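Local coordinates for ribulose bisphosphate carboxylase small chain (Galdieria sulphuraria, PDB 4F0H), which is the small subunit of the carbon-fixing enzyme RuBisCO, which carboxylates ribulose bisphosphate, and probably helps hold the catalytic large subunits together, at residues 2-5 / 9-12; 14-19 / 70-75. All blocks are in the same frame, centred on the assembly; numbering follows the deposited sequence.

Interaction 1: residues 2-5 / 9-12; sequences RITQ and SFLP
Arg-2 NE gives the straight bond of this contact, 2.9 Å to Ser-9 O at 163°, with the oxygen at the edge of the guanidinium and in its plane. The group is shared between the carbonyls of Ser-9 and Leu-11 and the carboxylate of Asp-13, with which it forms a salt bridge through NH2. Arg-2 NH2 adds two weak bonds, one to Ser-9 O and one to Leu-11 O, the latter 2.9 Å long but bent to 121°. CG lies anti to the backbone N (chi1 169°) and the chain runs on extended to NE, which carries the group across to the 9-12 backbone. Replacing the arginine with alanine would probably leave Ser-9 O without its straight donor and Asp-13 without this ion-pair mate.

The second polar link runs the other way, Ser-9 OG donating to Gln-5 O over 2.6 Å, the donor tilted from the carbonyl plane. Together these bonds fold the N-terminal segment back on itself ahead of helix 16-28, in a region packed against the chain of another protein in the assembly. An acidic side chain of that chain accepts from Thr-4 OG1.

Apolar packing accompanies these bonds. Thr-4 CG2 approaches Phe-10 CE2 to 3.6 Å, obliquely to the ring, while Ser-9 CB rests 3.7 Å from Thr-4 CA.

Interaction 2: residues 14-19 / 70-75; sequences LTDEQI and ACRKAK
Asp-16 OD2 is gripped from two directions: an ordered water donates to it over 2.6 Å, and Arg-72 NH1 reaches it at 2.9 Å in a salt bridge with a nearly straight N-H (166°). The arginine proton meets the syn lone pair of OD2, on the side of the other carboxylate oxygen, and carboxylate and guanidinium lie nearly coplanar, their planes 15° apart. Only one oxygen takes the direct bond. Arg-72 NH2 instead donates to the water at 2.7 Å, so the water completes a bridged version of the ion pair. That water also donates to Leu-14 O, tying the backbone just ahead of the helix to the same site.

Two helices of the small subunit meet here, both resting against its four-stranded antiparallel sheet: 16-28 offers its first turn and 61-74 its last. Thr-15 is the N-cap of the former. Its OG1 accepts from Gln-18 N, and Gln-18 OE1 receives Thr-15 N at 2.8 Å in return, a capping box that fixes the turn from which Asp-16 projects.

The CA atoms of Asp-16 and Arg-72 lie 12.1 Å apart, a gap that Arg-72 spans with its chain extended from CG to NE. Asn-69 OD1 accepts a further bond from NH1, and Val-100 O on strand 93-101 one from NH2, which would help to hold the guanidinium's rotation. Ile-19 supplies the apolar neighbour: Ile-19 CD1 comes from the opposite direction to within 3.5 Å of Arg-72 NH2.

In both contacts an arginine reaches over and ends on oxygen, yet the setting changes what it meets. Interaction 1 is mostly buried and purely local, joining two pieces of one N-terminal loop beside another protein chain, and its arginine bonds across the contact to main-chain carbonyls. Interaction 2 is partly buried, buries less surface and joins two helices far apart in sequence; there the cross-link is a charged pair with water filling in. The two follow one another along the chain, their centres about 16 Å apart, and touch only through sequence: segment 9-12 leads by way of Asp-13, the ion-pair partner of Arg-2, into 14-19.

Interaction 1: residues 2-5 / 9-12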
# COMPACT_ATOMS: atom_id res chain seq x y z
N ARG B 2 -14.74 -14.58 45.30
CA ARG B 2 -15.23 -15.89 44.90
C ARG B 2 -15.15 -15.94 43.40
O ARG B 2 -15.69 -15.08 42.69
CB ARG B 2 -16.67 -16.06 45.33
CG ARG B 2 -17.34 -17.31 44.70
CD ARG B 2 -18.69 -17.49 45.42
NE ARG B 2 -19.39 -18.75 45.15
CZ ARG B 2 -19.24 -19.93 45.79
NH1 ARG B 2 -18.37 -20.09 46.80
NH2 ARG B 2 -19.97 -20.98 45.42
N ILE B 3 -14.43 -16.91 42.90
CA ILE B 3 -14.25 -17.00 41.45
C ILE B 3 -15.55 -17.56 40.82
O ILE B 3 -16.05 -18.59 41.28
CB ILE B 3 -13.13 -17.99 41.14
CG1 ILE B 3 -11.79 -17.34 41.44
CG2 ILE B 3 -13.23 -18.44 39.69
CD1 ILE B 3 -11.57 -16.08 40.77
N THR B 4 -16.11 -16.91 39.78
CA THR B 4 -17.39 -17.42 39.29
C THR B 4 -17.37 -18.04 37.91
O THR B 4 -18.33 -17.95 37.21
CB THR B 4 -18.48 -16.36 39.37
OG1 THR B 4 -18.07 -15.21 38.62
CG2 THR B 4 -18.75 -15.97 40.83
N GLN B 5 -16.25 -18.67 37.51
CA GLN B 5 -16.25 -19.69 36.45
C GLN B 5 -17.15 -20.83 36.93
O GLN B 5 -17.26 -21.03 38.12
CB GLN B 5 -14.84 -20.25 36.30
CG GLN B 5 -13.91 -19.26 35.67
CD GLN B 5 -12.50 -19.70 35.75
OE1 GLN B 5 -12.17 -20.87 35.56
NE2 GLN B 5 -11.62 -18.75 36.04
N SER B 9 -21.73 -21.38 40.11
CA SER B 9 -20.90 -20.70 41.06
C SER B 9 -21.57 -19.58 41.77
O SER B 9 -21.05 -19.13 42.78
CB SER B 9 -19.61 -20.21 40.39
OG SER B 9 -18.78 -21.39 40.21
N PHE B 10 -22.70 -19.09 41.26
CA PHE B 10 -23.48 -18.09 42.04
C PHE B 10 -24.40 -18.73 43.07
O PHE B 10 -25.07 -18.05 43.85
CB PHE B 10 -24.29 -17.17 41.13
CG PHE B 10 -23.60 -15.88 40.82
CD1 PHE B 10 -24.10 -14.70 41.30
CD2 PHE B 10 -22.47 -15.86 40.02
CE1 PHE B 10 -23.49 -13.47 40.97
CE2 PHE B 10 -21.87 -14.65 39.68
CZ PHE B 10 -22.37 -13.47 40.19
N LEU B 11 -24.47 -20.05 43.04
CA LEU B 11 -25.10 -20.78 44.13
C LEU B 11 -24.06 -21.07 45.28
O LEU B 11 -22.84 -20.95 45.06
CB LEU B 11 -25.74 -22.05 43.56
CG LEU B 11 -26.75 -21.75 42.46
CD1 LEU B 11 -27.47 -23.05 42.07
CD2 LEU B 11 -27.78 -20.68 42.83
N PRO B 12 -24.54 -21.42 46.50
CA PRO B 12 -23.65 -21.99 47.52
C PRO B 12 -22.93 -23.21 46.96
O PRO B 12 -23.49 -23.88 46.08
CB PRO B 12 -24.62 -22.38 48.67
CG PRO B 12 -25.97 -21.49 48.34
CD PRO B 12 -25.98 -21.57 46.85

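Interaction 2: residues 14-19 / 70-75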
# COMPACT_ATOMS: atom_id res chain seq x y z
N LEU B 14 -21.92 -26.85 46.17
CA LEU B 14 -22.89 -27.96 46.08
C LEU B 14 -22.67 -28.97 47.17
O LEU B 14 -21.52 -29.22 47.50
CB LEU B 14 -22.71 -28.67 44.72
CG LEU B 14 -23.07 -27.76 43.54
CD1 LEU B 14 -22.90 -28.56 42.33
CD2 LEU B 14 -24.47 -27.34 43.68
N THR B 15 -23.72 -29.59 47.71
CA THR B 15 -23.45 -30.71 48.64
C THR B 15 -23.15 -31.95 47.82
O THR B 15 -23.39 -31.95 46.61
CB THR B 15 -24.68 -31.04 49.50
OG1 THR B 15 -25.78 -31.25 48.62
CG2 THR B 15 -25.00 -29.86 50.45
N ASP B 16 -22.65 -33.02 48.45
CA ASP B 16 -22.48 -34.26 47.69
C ASP B 16 -23.79 -34.83 47.14
O ASP B 16 -23.77 -35.51 46.11
CB ASP B 16 -21.77 -35.34 48.51
CG ASP B 16 -20.27 -35.15 48.58
OD1 ASP B 16 -19.58 -36.06 49.09
OD2 ASP B 16 -19.76 -34.15 48.07
N GLU B 17 -24.90 -34.60 47.82
CA GLU B 17 -26.22 -34.97 47.32
C GLU B 17 -26.51 -34.25 45.99
O GLU B 17 -26.89 -34.89 45.02
CB GLU B 17 -27.34 -34.73 48.36
CG GLU B 17 -27.24 -35.64 49.67
CD GLU B 17 -25.93 -35.37 50.51
OE1 GLU B 17 -25.32 -36.34 51.04
OE2 GLU B 17 -25.50 -34.18 50.63
N GLN B 18 -26.28 -32.93 45.98
CA GLN B 18 -26.42 -32.10 44.79
C GLN B 18 -25.52 -32.57 43.64
O GLN B 18 -25.99 -32.67 42.51
CB GLN B 18 -26.21 -30.63 45.13
CG GLN B 18 -27.36 -30.13 45.91
CD GLN B 18 -27.16 -28.73 46.37
OE1 GLN B 18 -26.16 -28.41 47.01
NE2 GLN B 18 -28.08 -27.88 46.02
N ILE B 19 -24.28 -32.96 43.95
CA ILE B 19 -23.35 -33.31 42.92
C ILE B 19 -23.88 -34.60 42.26
O ILE B 19 -23.95 -34.73 41.02
CB ILE B 19 -21.97 -33.50 43.50
CG1 ILE B 19 -21.41 -32.12 43.84
CG2 ILE B 19 -21.09 -34.23 42.49
CD1 ILE B 19 -20.19 -32.15 44.58
N ALA B 70 -11.66 -38.70 45.99
CA ALA B 70 -10.24 -38.97 45.87
C ALA B 70 -9.49 -37.69 45.39
O ALA B 70 -8.42 -37.31 45.93
CB ALA B 70 -10.04 -40.15 44.90
N CYS B 71 -10.05 -36.99 44.39
CA CYS B 71 -9.35 -35.75 43.93
C CYS B 71 -9.30 -34.69 45.07
O CYS B 71 -8.23 -34.08 45.32
CB CYS B 71 -9.96 -35.19 42.68
SG CYS B 71 -8.95 -33.87 41.97
N ARG B 72 -10.42 -34.47 45.74
CA ARG B 72 -10.48 -33.51 46.86
C ARG B 72 -9.44 -33.82 47.93
O ARG B 72 -8.83 -32.90 48.47
CB ARG B 72 -11.85 -33.54 47.51
CG ARG B 72 -12.88 -32.76 46.73
CD ARG B 72 -14.22 -33.33 47.05
NE ARG B 72 -15.29 -32.35 46.89
CZ ARG B 72 -16.58 -32.65 47.04
NH1 ARG B 72 -16.96 -33.87 47.42
NH2 ARG B 72 -17.52 -31.72 46.86
N LYS B 73 -9.20 -35.11 48.22
CA LYS B 73 -8.25 -35.39 49.27
C LYS B 73 -6.84 -35.10 48.79
O LYS B 73 -6.05 -34.49 49.52
CB LYS B 73 -8.36 -36.80 49.88
CG LYS B 73 -9.77 -37.28 50.05
CD LYS B 73 -10.74 -36.25 50.75
CE LYS B 73 -12.22 -36.69 50.59
NZ LYS B 73 -13.20 -35.59 50.29
N ALA B 74 -6.52 -35.51 47.58
CA ALA B 74 -5.18 -35.35 47.10
C ALA B 74 -4.90 -33.90 46.78
O ALA B 74 -3.75 -33.52 46.81
CB ALA B 74 -4.95 -36.17 45.88
N LYS B 75 -5.94 -33.12 46.41
CA LYS B 75 -5.74 -31.76 45.89
C LYS B 75 -6.64 -30.76 46.61
O LYS B 75 -7.32 -29.95 45.97
CB LYS B 75 -6.07 -31.72 44.38
CG LYS B 75 -5.40 -32.77 43.54
CD LYS B 75 -3.99 -32.34 43.33
CE LYS B 75 -3.15 -33.38 42.72
NZ LYS B 75 -1.83 -32.73 42.58
O HOH W 1 -19.90 -31.54 48.19